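Local coordinates for MlnE (Bacillus amyloliquefaciens subsp. plantarum, PDB 5D2E), which binds NADP and, as a B-type ketoreductase domain of the macrolactin polyketide assembly line, probably reduces beta-keto groups of the growing chain, at residues Gly182-Ile187 / Phe431-Ser436; Gly135-Thr140 / Arg145-Lys150; Gln199-Asn204 / Ala367-Lys372; Thr197-Ala200 / Phe205-Lys208; Gly324-Tyr329 / Gln349-Leu354. All blocks are in the same frame, centred on the assembly; numbering follows the deposited sequence.

Contact 1 of 5, residues Gly182-Ile187 / Phe431-Ser436; sequences GEVQPI and FTQYRS
Val184 spreads its two methyls over helix 419-437, one on Tyr434 and one on Gln433. CG2 of Val184 packs 3.9 Å from Tyr434 CB and also reaches the edge of the tyrosine ring, near its plane. Pro186 makes the second apolar patch. Its CB lies 3.8 Å from Phe431 N, and its CG meets the edge of the Phe431 ring, 4.3 Å from CD1. Pro186, Phe431 and Tyr434 are all buried. Phe431 and Tyr434 are backed by Asp392 of helix 386-394, and the Tyr434 ring also meets Phe137 with the planes steeply inclined.

Gln433, by contrast, is exposed and meets water. Val184 CG1 touches Gln433 CB at 3.7 Å, and the two side chains run past each other in opposite directions. Gln433 extends beyond CG (chi2 -172°), which carries its amide out to a water. That water can bond to Gln433 OE1 at 2.8 Å and reaches Glu183 O only weakly, at 3.3 Å.

Pro186, in the first turn of helix 186-201, and Val184, just before it, seat the start of that helix on a helix of the NADP-binding half. Such packing between a structural and a catalytic subdomain is characteristic of polyketide synthase ketoreductases.

Contact 2 of 5, residues Gly135-Thr140 / Arg145-Lys150; sequences GLFKNT and RKQLNK
Gln147 spans from helix 141-164 to the backbone and ring of the loop that leads into this helix. Coming first in 145-150, Arg145 and Lys146 are engaged along their own helix, in salt bridges to Glu141 and Asp142 one turn back. Gln147 follows and carries the contact. Its chain is extended beyond CG (chi2 -159°), so the amide is delivered to the loop between Gly135 and Phe137. Gln147 OE1 lies 3.4 Å from Phe137 CD2, at the ring edge and near its plane. The ring and amide planes are 53° apart.

On the other branch, NE2 is hydrogen-bonded to Gln185 OE1, whose own NE2 goes to Gly135 O. A water donates to Leu136 O at 2.9 Å and takes a weak, 3.3 Å bond from Gln147 NE2. Gln185 is the clear partner of the buried amide; the water link to the loop is weak. Further along, Leu148 turns to Phe423 of helix 419-437, and Lys150 packs on Tyr188.

The loop closes at Thr140, the N-cap residue, whose OG1 accepts from Ala143 N. Strand 127-133, this loop and helix 141-164 form a beta-alpha connection of the Rossmann-like structural subdomain found in polyketide synthase ketoreductases.

Contact 3 of 5, residues Gln199-Asn204 / Ala367-Lys372; sequences QAENPN and AFIIKK
The carboxylate of Glu201 stacks on one face of the Phe368 ring, with the two planes 17° apart. The methylene just before it adds a CH-pi contact: Glu201 CG stands 4.0 Å from the centroid of the Phe368 ring, over the face but offset toward the rim. The two side chains slide past each other in opposite directions.

The oxygens of the carboxylate serve the backbone of the loop. OE1 of Glu201 accepts from Ile369 N at 2.8 Å, in a nearly straight bond of 167°. The amide comes on the syn side, somewhat out of the carboxylate plane. Ile369 CB and CG1 lie beside the same Glu201 OE1, CB at 3.4 Å. A water donates to Glu201 OE1 at 2.7 Å and accepts from Ile370 N. A second water donates to Glu201 OE2 at 2.6 Å and to Ala367 O at 2.8 Å. OE2 also accepts from Gly417 N. The fully extended chain (chi2 180°) gives Glu201 the reach for this from the last turn of helix 186-201.

After the helix, Asn202 OD1 accepts from Asn204 N at 3.1 Å, which makes an Asx turn.

The loop 367-372 leads from the NADP-binding sheet to helix 374-381, and Ile369 also rests on Phe156 and Met163 of helix 141-164. One acid thus joins the structural subdomain to two catalytic-subdomain loops. Two backbone amides and two waters donate to its oxygens, a setting consistent with an ionised carboxylate.

Contact 4 of 5, residues Thr197-Ala200 / Phe205-Lys208; sequences TVQA and FTCK
Gln199 gives the most surface to this contact, reaching from the helix to the start of strand 205-214. Its chi1 of -167° sets CG opposite the backbone N, and the extended chain then runs across to the strand. The methylenes lie against a carbonyl: Gln199 CG is 3.1 Å from Phe205 O, and Gln199 CB is 3.6 Å from the same atom. Beyond them the terminal amide sits beside the backbone between Thr206 and Cys207. The end of the amide modelled as Gln199 NE2 lies 2.9 Å from Cys207 N. The assignment of the amide oxygen and nitrogen is doubtful.

Val198 makes the inner part. Its CG1, opposite the backbone N, is the branch that touches the strand. It meets Phe205 CD2 at 4.1 Å, at the edge of the ring and near its plane, and Cys207 SG at 4.0 Å. Phe205 and Cys207 thus receive the same methyl, one with a ring edge and one with a thiol. Phe159 of helix 141-164 packs against both Val198 and Cys207, while Met163 touches Phe205.

The strand itself is hydrogen-bonded to 171-180 through Thr206 and Lys208. Strand 171-180, helix 186-201 and strand 205-214 make a beta-alpha-beta crossover, and this contact lies where the helix hands over to its second strand.

The chemistry is of mixed character. Inside, the Val198 methyl rests on Phe205 and Cys207. At the margin, the polar amide of Gln199 lies beside the strand backbone, close to Cys207 N.

Contact 5 of 5, residues Gly324-Tyr329 / Gln349-Leu354; sequences GAEALY and QTFGEL
Glu326 has CG opposite the backbone N (chi1 -178°) and an extended chain, which sends its carboxylate straight off the strand to meet Phe351. Phe351 has chi1 -64°, with CG opposite the carbonyl carbon, and this points the ring from the end of its helix back to the strand. The two side chains come from opposite directions, and their CA atoms, Glu326 CA and Phe351 CA, are 10.5 Å apart.

Glu326 OE2 comes to 3.4 Å from Phe351 CE1, at the ring edge and near its plane. The carboxylate is turned 67° from the ring. An anionic oxygen placed against the C-H rim of an aromatic ring is probably mildly favourable. Two residues on, Leu328 CD1 lies 3.9 Å from Phe351 CZ and 4.0 Å from Phe351 CE2.

The fold around this pair is the Rossmann-type NADP-binding half. Strand 326-329 lies at one end of the parallel order 326-329, 300-304, 275-279, 356-359, 402-408, and helix 337-351 leads on to strand 356-359. The Phe351 ring also touches Ile302 and Val275 on the next two strands.

Thr350 covers one face of the ring, with its CG2 3.8 Å above the plane and over the centre. The same methyl is 4.5 Å from Leu328 CD1. Thr350 OG1 is hydrogen-bonded to Tyr346 O, one turn back in the helix. Gly352, with positive phi, ends the helix directly after Phe351 and turns the chain toward the following strand.

Contact 2 closes before the others open. Contacts 3, 4 and 5 fall between the two segments of contact 1, and contact 5 also between those of contact 3. Contacts 1 and 2 touch through Gln185 and through Tyr434 on Asn139. Contacts 3 and 4, with centres 8 Å apart, share Gln199 and Ala200. Contacts 2 and 4 lie within the structural half; contacts 1 and 3, with centres about 28 Å apart, join it to the NADP-binding half. Contact 5 lies wholly in that half, its centre about 45 Å from that of contact 4. Helix 186-201 carries contact 1 at its start and contacts 3 and 4 at its end, and so links the two halves.

Contact 1 of 5, residues Gly182-Ile187 / Phe431-Ser436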
# COMPACT_ATOMS: atom_id res chain seq x y z
N GLY A 182 6.68 -18.80 2.26
CA GLY A 182 5.69 -19.30 1.31
C GLY A 182 4.36 -18.57 1.38
O GLY A 182 3.51 -18.80 0.56
N GLU A 183 4.21 -17.62 2.32
CA GLU A 183 2.98 -16.88 2.50
C GLU A 183 3.19 -15.40 2.32
O GLU A 183 4.31 -14.89 2.43
CB GLU A 183 2.43 -17.14 3.90
CG GLU A 183 2.29 -18.61 4.21
CD GLU A 183 1.14 -19.35 3.52
OE1 GLU A 183 0.10 -18.74 3.08
OE2 GLU A 183 1.27 -20.62 3.47
N VAL A 184 2.07 -14.69 2.16
CA VAL A 184 2.09 -13.25 1.95
C VAL A 184 1.05 -12.57 2.85
O VAL A 184 0.01 -13.13 3.13
CB VAL A 184 1.80 -12.90 0.47
CG1 VAL A 184 2.90 -13.49 -0.39
CG2 VAL A 184 0.42 -13.40 0.04
N GLN A 185 1.33 -11.34 3.23
CA GLN A 185 0.44 -10.52 4.07
C GLN A 185 0.30 -9.09 3.48
O GLN A 185 0.89 -8.13 4.01
CB GLN A 185 0.98 -10.46 5.47
CG GLN A 185 0.90 -11.78 6.25
CD GLN A 185 -0.49 -12.14 6.75
OE1 GLN A 185 -1.49 -11.80 6.15
NE2 GLN A 185 -0.52 -12.92 7.83
N PRO A 186 -0.44 -8.96 2.38
CA PRO A 186 -0.57 -7.66 1.70
C PRO A 186 -1.20 -6.60 2.54
O PRO A 186 -0.76 -5.48 2.50
CB PRO A 186 -1.43 -7.94 0.47
CG PRO A 186 -1.61 -9.41 0.40
CD PRO A 186 -1.11 -10.06 1.66
N ILE A 187 -2.17 -6.98 3.36
CA ILE A 187 -2.82 -6.03 4.26
C ILE A 187 -1.89 -5.65 5.41
O ILE A 187 -1.54 -4.45 5.61
CB ILE A 187 -4.16 -6.57 4.75
CG1 ILE A 187 -5.13 -6.60 3.61
CG2 ILE A 187 -4.74 -5.75 5.88
CD1 ILE A 187 -6.49 -7.20 3.92
N PHE A 431 0.18 -6.85 -2.84
CA PHE A 431 -0.67 -7.82 -3.47
C PHE A 431 -0.00 -8.48 -4.67
O PHE A 431 -0.38 -9.59 -5.09
CB PHE A 431 -2.02 -7.22 -3.85
CG PHE A 431 -3.04 -8.25 -4.31
CD1 PHE A 431 -3.62 -9.13 -3.40
CD2 PHE A 431 -3.38 -8.37 -5.65
CE1 PHE A 431 -4.54 -10.10 -3.82
CE2 PHE A 431 -4.35 -9.28 -6.06
CZ PHE A 431 -4.92 -10.16 -5.17
N THR A 432 0.99 -7.79 -5.25
CA THR A 432 1.74 -8.34 -6.34
C THR A 432 2.32 -9.71 -5.91
O THR A 432 2.43 -10.64 -6.76
CB THR A 432 2.95 -7.48 -6.75
OG1 THR A 432 3.77 -7.31 -5.62
CG2 THR A 432 2.54 -6.10 -7.32
N GLN A 433 2.71 -9.86 -4.66
CA GLN A 433 3.31 -11.12 -4.19
C GLN A 433 2.27 -12.23 -4.09
O GLN A 433 2.63 -13.38 -4.18
CB GLN A 433 3.89 -10.93 -2.81
CG GLN A 433 5.12 -10.04 -2.83
CD GLN A 433 5.77 -10.04 -1.42
OE1 GLN A 433 6.03 -11.13 -0.82
NE2 GLN A 433 5.99 -8.84 -0.86
N TYR A 434 1.00 -11.89 -3.86
CA TYR A 434 -0.04 -12.85 -3.84
C TYR A 434 -0.24 -13.43 -5.22
O TYR A 434 -0.40 -14.64 -5.42
CB TYR A 434 -1.34 -12.24 -3.29
CG TYR A 434 -2.55 -13.16 -3.27
CD1 TYR A 434 -3.41 -13.26 -4.38
CD2 TYR A 434 -2.85 -13.93 -2.14
CE1 TYR A 434 -4.54 -14.08 -4.35
CE2 TYR A 434 -3.95 -14.79 -2.12
CZ TYR A 434 -4.79 -14.86 -3.23
OH TYR A 434 -5.91 -15.67 -3.17
N ARG A 435 -0.26 -12.56 -6.22
CA ARG A 435 -0.47 -13.04 -7.59
C ARG A 435 0.66 -13.99 -8.02
O ARG A 435 0.43 -14.97 -8.70
CB ARG A 435 -0.60 -11.86 -8.57
CG ARG A 435 -1.83 -11.03 -8.26
CD ARG A 435 -2.21 -10.17 -9.46
NE ARG A 435 -3.13 -10.92 -10.34
CZ ARG A 435 -2.89 -11.23 -11.59
NH1 ARG A 435 -1.72 -10.95 -12.16
NH2 ARG A 435 -3.82 -11.83 -12.25
N SER A 436 1.88 -13.65 -7.61
CA SER A 436 3.05 -14.44 -7.84
C SER A 436 2.90 -15.79 -7.14
O SER A 436 3.21 -16.85 -7.70
CB SER A 436 4.23 -13.66 -7.23
OG SER A 436 5.37 -14.30 -7.60
O HOH W 1 5.79 -11.95 1.85

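Contact 2 of 5, residues Gly135-Thr140 / Arg145-Lys150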
# COMPACT_ATOMS: atom_id res chain seq x y z
N GLY A 135 -2.86 -14.42 11.58
CA GLY A 135 -3.86 -15.11 10.74
C GLY A 135 -3.45 -14.93 9.28
O GLY A 135 -2.86 -13.89 8.92
N LEU A 136 -3.73 -15.94 8.46
CA LEU A 136 -3.37 -15.96 7.05
C LEU A 136 -4.23 -15.00 6.25
O LEU A 136 -5.43 -14.86 6.45
CB LEU A 136 -3.58 -17.37 6.44
CG LEU A 136 -2.78 -18.54 7.05
CD1 LEU A 136 -3.05 -19.87 6.35
CD2 LEU A 136 -1.32 -18.23 6.93
N PHE A 137 -3.63 -14.39 5.25
CA PHE A 137 -4.40 -13.64 4.29
C PHE A 137 -5.14 -14.60 3.40
O PHE A 137 -4.59 -15.61 2.97
CB PHE A 137 -3.47 -12.75 3.47
CG PHE A 137 -4.16 -12.07 2.31
CD1 PHE A 137 -4.26 -12.72 1.07
CD2 PHE A 137 -4.75 -10.79 2.46
CE1 PHE A 137 -4.94 -12.10 0.01
CE2 PHE A 137 -5.41 -10.21 1.42
CZ PHE A 137 -5.53 -10.85 0.21
N LYS A 138 -6.42 -14.32 3.17
CA LYS A 138 -7.21 -15.00 2.19
C LYS A 138 -8.02 -13.95 1.45
O LYS A 138 -8.41 -12.93 2.04
CB LYS A 138 -8.25 -15.88 2.85
CG LYS A 138 -7.76 -17.07 3.67
CD LYS A 138 -8.96 -18.00 3.95
CE LYS A 138 -9.80 -18.19 2.67
NZ LYS A 138 -10.73 -19.36 2.57
N ASN A 139 -8.33 -14.26 0.19
CA ASN A 139 -9.02 -13.32 -0.69
C ASN A 139 -10.55 -13.46 -0.53
O ASN A 139 -11.30 -13.59 -1.53
CB ASN A 139 -8.56 -13.50 -2.13
CG ASN A 139 -9.01 -14.83 -2.73
OD1 ASN A 139 -9.27 -15.76 -2.01
ND2 ASN A 139 -9.07 -14.90 -4.05
N THR A 140 -11.01 -13.47 0.72
CA THR A 140 -12.46 -13.46 1.02
C THR A 140 -12.81 -12.19 1.79
O THR A 140 -11.96 -11.62 2.55
CB THR A 140 -12.91 -14.63 1.89
OG1 THR A 140 -12.23 -14.55 3.15
CG2 THR A 140 -12.56 -15.94 1.25
N ARG A 145 -11.79 -8.32 6.02
CA ARG A 145 -12.37 -7.45 7.04
C ARG A 145 -11.71 -7.68 8.39
O ARG A 145 -11.38 -6.70 9.08
CB ARG A 145 -13.89 -7.65 7.15
CG ARG A 145 -14.67 -6.97 6.06
CD ARG A 145 -16.19 -6.98 6.33
NE ARG A 145 -16.92 -6.45 5.19
CZ ARG A 145 -16.93 -5.16 4.81
NH1 ARG A 145 -16.22 -4.22 5.45
NH2 ARG A 145 -17.65 -4.81 3.76
N LYS A 146 -11.50 -8.94 8.77
CA LYS A 146 -10.86 -9.23 10.07
C LYS A 146 -9.45 -8.73 10.11
O LYS A 146 -9.04 -8.14 11.15
CB LYS A 146 -10.88 -10.71 10.40
CG LYS A 146 -12.30 -11.19 10.55
CD LYS A 146 -12.45 -12.61 11.08
CE LYS A 146 -13.96 -12.83 11.38
NZ LYS A 146 -14.44 -14.22 11.15
N GLN A 147 -8.70 -8.91 9.00
CA GLN A 147 -7.30 -8.43 8.99
C GLN A 147 -7.25 -6.89 9.13
O GLN A 147 -6.46 -6.34 9.88
CB GLN A 147 -6.54 -8.89 7.78
CG GLN A 147 -6.28 -10.43 7.73
CD GLN A 147 -5.13 -10.74 6.83
OE1 GLN A 147 -4.95 -10.08 5.78
NE2 GLN A 147 -4.28 -11.63 7.26
N LEU A 148 -8.17 -6.20 8.44
CA LEU A 148 -8.20 -4.73 8.50
C LEU A 148 -8.56 -4.29 9.90
O LEU A 148 -7.94 -3.34 10.46
CB LEU A 148 -9.16 -4.19 7.47
CG LEU A 148 -8.71 -4.32 6.01
CD1 LEU A 148 -9.93 -4.20 5.09
CD2 LEU A 148 -7.69 -3.24 5.70
N ASN A 149 -9.50 -4.98 10.54
CA ASN A 149 -9.79 -4.62 11.95
C ASN A 149 -8.65 -4.82 12.93
O ASN A 149 -8.49 -4.03 13.85
CB ASN A 149 -11.05 -5.32 12.44
CG ASN A 149 -12.26 -4.70 11.85
OD1 ASN A 149 -12.23 -3.55 11.39
ND2 ASN A 149 -13.33 -5.44 11.80
N LYS A 150 -7.83 -5.84 12.70
CA LYS A 150 -6.67 -6.11 13.52
C LYS A 150 -5.53 -5.17 13.27
O LYS A 150 -4.61 -5.12 14.07
CB LYS A 150 -6.22 -7.54 13.29
CG LYS A 150 -7.17 -8.63 13.91
CD LYS A 150 -6.70 -10.01 13.40
CE LYS A 150 -7.06 -11.26 14.18
NZ LYS A 150 -8.52 -11.40 14.30
O HOH W 2 -6.24 -13.69 8.99

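Contact 3 of 5, residues Gln199-Asn204 / Ala367-Lys372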
# COMPACT_ATOMS: atom_id res chain seq x y z
N GLN A 199 3.45 9.34 11.51
CA GLN A 199 4.63 9.98 11.99
C GLN A 199 4.82 11.39 11.33
O GLN A 199 5.29 12.30 11.99
CB GLN A 199 5.86 9.12 11.75
CG GLN A 199 7.07 9.62 12.53
CD GLN A 199 8.25 8.67 12.61
OE1 GLN A 199 9.37 9.09 12.71
NE2 GLN A 199 8.01 7.42 12.57
N ALA A 200 4.46 11.54 10.05
CA ALA A 200 4.59 12.85 9.39
C ALA A 200 3.58 13.83 9.98
O ALA A 200 3.87 15.00 10.13
CB ALA A 200 4.38 12.71 7.90
N GLU A 201 2.40 13.33 10.36
CA GLU A 201 1.39 14.15 10.99
C GLU A 201 1.68 14.47 12.43
O GLU A 201 1.29 15.54 12.89
CB GLU A 201 0.04 13.47 10.89
CG GLU A 201 -0.46 13.38 9.47
CD GLU A 201 -1.80 12.71 9.34
OE1 GLU A 201 -2.50 12.44 10.38
OE2 GLU A 201 -2.14 12.42 8.17
N ASN A 202 2.27 13.53 13.17
CA ASN A 202 2.65 13.78 14.56
C ASN A 202 4.06 13.29 14.83
O ASN A 202 4.27 12.11 15.21
CB ASN A 202 1.64 13.25 15.56
CG ASN A 202 2.07 13.57 17.00
OD1 ASN A 202 3.08 14.27 17.23
ND2 ASN A 202 1.37 12.99 17.97
N PRO A 203 5.06 14.19 14.66
CA PRO A 203 6.43 13.71 14.75
C PRO A 203 6.85 13.26 16.14
O PRO A 203 7.88 12.65 16.27
CB PRO A 203 7.27 14.91 14.31
CG PRO A 203 6.36 15.75 13.50
CD PRO A 203 4.98 15.54 14.08
N ASN A 204 6.09 13.57 17.16
CA ASN A 204 6.35 12.97 18.46
C ASN A 204 5.99 11.47 18.59
O ASN A 204 6.27 10.88 19.62
CB ASN A 204 5.54 13.73 19.47
CG ASN A 204 6.09 15.12 19.70
OD1 ASN A 204 7.31 15.34 19.72
ND2 ASN A 204 5.23 16.03 19.86
N ALA A 367 -7.33 14.03 4.81
CA ALA A 367 -7.61 14.58 6.14
C ALA A 367 -6.58 13.92 7.08
O ALA A 367 -6.25 12.71 6.92
CB ALA A 367 -9.02 14.23 6.60
N PHE A 368 -6.12 14.69 8.06
CA PHE A 368 -5.25 14.18 9.07
C PHE A 368 -6.02 13.12 9.85
O PHE A 368 -7.25 13.16 9.97
CB PHE A 368 -4.79 15.32 10.05
CG PHE A 368 -3.58 16.11 9.59
CD1 PHE A 368 -3.45 16.51 8.26
CD2 PHE A 368 -2.59 16.49 10.51
CE1 PHE A 368 -2.37 17.26 7.85
CE2 PHE A 368 -1.50 17.26 10.11
CZ PHE A 368 -1.40 17.64 8.77
N ILE A 369 -5.27 12.19 10.43
CA ILE A 369 -5.84 11.13 11.26
C ILE A 369 -6.77 11.69 12.34
O ILE A 369 -7.81 11.11 12.59
CB ILE A 369 -4.68 10.32 11.91
CG1 ILE A 369 -4.18 9.28 10.96
CG2 ILE A 369 -5.13 9.57 13.18
CD1 ILE A 369 -5.22 8.19 10.75
N ILE A 370 -6.40 12.82 12.94
CA ILE A 370 -7.23 13.43 14.02
C ILE A 370 -8.62 13.81 13.52
O ILE A 370 -9.51 13.87 14.32
CB ILE A 370 -6.58 14.69 14.71
CG1 ILE A 370 -6.09 15.74 13.70
CG2 ILE A 370 -5.41 14.27 15.55
CD1 ILE A 370 -5.43 17.00 14.29
N LYS A 371 -8.79 14.06 12.21
CA LYS A 371 -10.06 14.45 11.60
C LYS A 371 -10.70 13.38 10.74
O LYS A 371 -11.82 13.55 10.27
CB LYS A 371 -9.84 15.69 10.74
CG LYS A 371 -9.17 16.82 11.51
CD LYS A 371 -10.09 17.98 11.86
CE LYS A 371 -10.21 18.93 10.66
NZ LYS A 371 -10.57 20.32 11.06
N LYS A 372 -10.00 12.28 10.49
CA LYS A 372 -10.60 11.21 9.72
C LYS A 372 -11.70 10.56 10.48
O LYS A 372 -11.70 10.51 11.67
CB LYS A 372 -9.58 10.08 9.42
CG LYS A 372 -8.74 10.30 8.19
CD LYS A 372 -9.44 9.91 6.93
CE LYS A 372 -8.64 10.35 5.71
NZ LYS A 372 -9.43 9.95 4.53
O HOH W 3 -4.07 11.00 7.12
O HOH W 4 -3.33 13.57 12.73

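Contact 4 of 5, residues Thr197-Ala200 / Phe205-Lys208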
# COMPACT_ATOMS: atom_id res chain seq x y z
N THR A 197 2.90 7.84 7.60
CA THR A 197 2.13 9.12 7.52
C THR A 197 1.64 9.60 8.88
O THR A 197 1.67 10.79 9.15
CB THR A 197 1.19 9.30 6.27
OG1 THR A 197 0.02 10.21 6.47
CG2 THR A 197 0.96 8.08 5.52
N VAL A 198 1.31 8.68 9.80
CA VAL A 198 1.05 9.10 11.21
C VAL A 198 2.26 9.89 11.74
O VAL A 198 2.12 10.96 12.37
CB VAL A 198 0.77 7.88 12.11
CG1 VAL A 198 0.85 8.23 13.59
CG2 VAL A 198 -0.56 7.27 11.72
N GLN A 199 3.45 9.34 11.51
CA GLN A 199 4.63 9.98 11.99
C GLN A 199 4.82 11.39 11.33
O GLN A 199 5.29 12.30 11.99
CB GLN A 199 5.86 9.12 11.75
CG GLN A 199 7.07 9.62 12.53
CD GLN A 199 8.25 8.67 12.61
OE1 GLN A 199 9.37 9.09 12.71
NE2 GLN A 199 8.01 7.42 12.57
N ALA A 200 4.46 11.54 10.05
CA ALA A 200 4.59 12.85 9.39
C ALA A 200 3.58 13.83 9.98
O ALA A 200 3.87 15.00 10.13
CB ALA A 200 4.38 12.71 7.90
N PHE A 205 5.31 10.91 17.59
CA PHE A 205 5.04 9.48 17.50
C PHE A 205 6.06 8.83 16.55
O PHE A 205 5.95 8.93 15.33
CB PHE A 205 3.64 9.20 16.99
CG PHE A 205 2.53 9.51 17.94
CD1 PHE A 205 2.75 9.91 19.28
CD2 PHE A 205 1.22 9.40 17.50
CE1 PHE A 205 1.65 10.15 20.12
CE2 PHE A 205 0.16 9.66 18.33
CZ PHE A 205 0.38 10.02 19.65
N THR A 206 7.04 8.15 17.11
CA THR A 206 7.97 7.43 16.29
C THR A 206 7.39 6.04 16.06
O THR A 206 7.13 5.26 17.03
CB THR A 206 9.32 7.30 16.99
OG1 THR A 206 9.77 8.59 17.32
CG2 THR A 206 10.34 6.58 16.10
N CYS A 207 7.22 5.68 14.79
CA CYS A 207 6.45 4.51 14.43
C CYS A 207 7.32 3.51 13.70
O CYS A 207 7.99 3.84 12.72
CB CYS A 207 5.29 4.89 13.56
SG CYS A 207 4.03 5.92 14.30
N LYS A 208 7.30 2.27 14.16
CA LYS A 208 8.08 1.21 13.53
C LYS A 208 7.22 0.04 13.23
O LYS A 208 6.24 -0.19 13.93
CB LYS A 208 9.21 0.79 14.46
CG LYS A 208 10.03 2.00 14.87
CD LYS A 208 11.43 1.72 15.39
CE LYS A 208 11.49 1.53 16.90
NZ LYS A 208 12.90 1.29 17.30

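Contact 5 of 5, residues Gly324-Tyr329 / Gln349-Leu354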
# COMPACT_ATOMS: atom_id res chain seq x y z
N GLY A 324 -9.56 3.55 -33.76
CA GLY A 324 -9.49 2.20 -34.21
C GLY A 324 -10.06 1.23 -33.23
O GLY A 324 -10.28 0.11 -33.60
N ALA A 325 -10.32 1.66 -31.99
CA ALA A 325 -10.79 0.72 -30.99
C ALA A 325 -12.26 0.46 -31.08
O ALA A 325 -13.01 1.23 -31.65
CB ALA A 325 -10.47 1.22 -29.59
N GLU A 326 -12.67 -0.61 -30.46
CA GLU A 326 -14.04 -0.77 -30.08
C GLU A 326 -14.05 -0.48 -28.54
O GLU A 326 -13.17 -0.94 -27.84
CB GLU A 326 -14.40 -2.19 -30.40
CG GLU A 326 -15.82 -2.55 -30.13
CD GLU A 326 -16.13 -3.96 -30.68
OE1 GLU A 326 -15.40 -4.47 -31.55
OE2 GLU A 326 -17.13 -4.54 -30.25
N ALA A 327 -15.02 0.27 -28.03
CA ALA A 327 -14.92 0.73 -26.63
C ALA A 327 -16.27 0.79 -25.99
O ALA A 327 -17.22 1.33 -26.58
CB ALA A 327 -14.28 2.13 -26.61
N LEU A 328 -16.40 0.23 -24.80
CA LEU A 328 -17.60 0.30 -24.04
C LEU A 328 -17.31 1.01 -22.72
O LEU A 328 -16.15 1.02 -22.24
CB LEU A 328 -18.11 -1.09 -23.72
CG LEU A 328 -18.39 -1.92 -24.96
CD1 LEU A 328 -18.93 -3.25 -24.46
CD2 LEU A 328 -19.42 -1.20 -25.82
N TYR A 329 -18.33 1.67 -22.18
CA TYR A 329 -18.32 2.16 -20.81
C TYR A 329 -19.31 1.33 -20.04
O TYR A 329 -20.49 1.37 -20.29
CB TYR A 329 -18.67 3.63 -20.68
CG TYR A 329 -18.67 4.10 -19.24
CD1 TYR A 329 -17.46 4.27 -18.54
CD2 TYR A 329 -19.87 4.33 -18.55
CE1 TYR A 329 -17.47 4.66 -17.18
CE2 TYR A 329 -19.87 4.73 -17.20
CZ TYR A 329 -18.66 4.92 -16.52
OH TYR A 329 -18.60 5.29 -15.18
N GLN A 349 -18.44 -13.07 -22.02
CA GLN A 349 -19.60 -13.27 -22.89
C GLN A 349 -19.63 -12.31 -24.07
O GLN A 349 -19.95 -12.70 -25.16
CB GLN A 349 -20.89 -13.13 -22.08
CG GLN A 349 -22.15 -12.86 -22.90
CD GLN A 349 -23.35 -13.67 -22.42
OE1 GLN A 349 -24.36 -13.12 -21.98
NE2 GLN A 349 -23.24 -15.00 -22.51
N THR A 350 -19.25 -11.07 -23.88
CA THR A 350 -19.26 -10.08 -24.97
C THR A 350 -18.08 -10.19 -25.94
O THR A 350 -18.24 -10.00 -27.15
CB THR A 350 -19.38 -8.68 -24.37
OG1 THR A 350 -20.59 -8.65 -23.57
CG2 THR A 350 -19.40 -7.62 -25.42
N PHE A 351 -16.87 -10.46 -25.44
CA PHE A 351 -15.71 -10.43 -26.31
C PHE A 351 -14.99 -11.76 -26.34
O PHE A 351 -13.99 -11.85 -27.03
CB PHE A 351 -14.71 -9.32 -25.91
CG PHE A 351 -15.25 -7.93 -26.05
CD1 PHE A 351 -15.42 -7.35 -27.30
CD2 PHE A 351 -15.55 -7.17 -24.94
CE1 PHE A 351 -15.91 -6.06 -27.42
CE2 PHE A 351 -16.01 -5.86 -25.06
CZ PHE A 351 -16.21 -5.31 -26.30
N GLY A 352 -15.49 -12.76 -25.60
CA GLY A 352 -14.86 -14.10 -25.59
C GLY A 352 -13.80 -14.27 -24.51
O GLY A 352 -13.68 -15.34 -23.93
N GLU A 353 -13.02 -13.22 -24.25
CA GLU A 353 -11.98 -13.28 -23.19
C GLU A 353 -11.44 -11.91 -22.80
O GLU A 353 -11.73 -10.90 -23.45
CB GLU A 353 -10.79 -14.13 -23.66
CG GLU A 353 -10.02 -13.53 -24.82
CD GLU A 353 -8.97 -14.50 -25.31
OE1 GLU A 353 -9.20 -15.73 -25.16
OE2 GLU A 353 -7.93 -14.03 -25.84
N LEU A 354 -10.62 -11.92 -21.74
CA LEU A 354 -9.94 -10.70 -21.23
C LEU A 354 -8.46 -10.95 -21.29
O LEU A 354 -7.97 -11.93 -20.80
CB LEU A 354 -10.39 -10.39 -19.80
CG LEU A 354 -9.80 -9.16 -19.13
CD1 LEU A 354 -10.09 -7.86 -19.87
CD2 LEU A 354 -10.41 -9.10 -17.74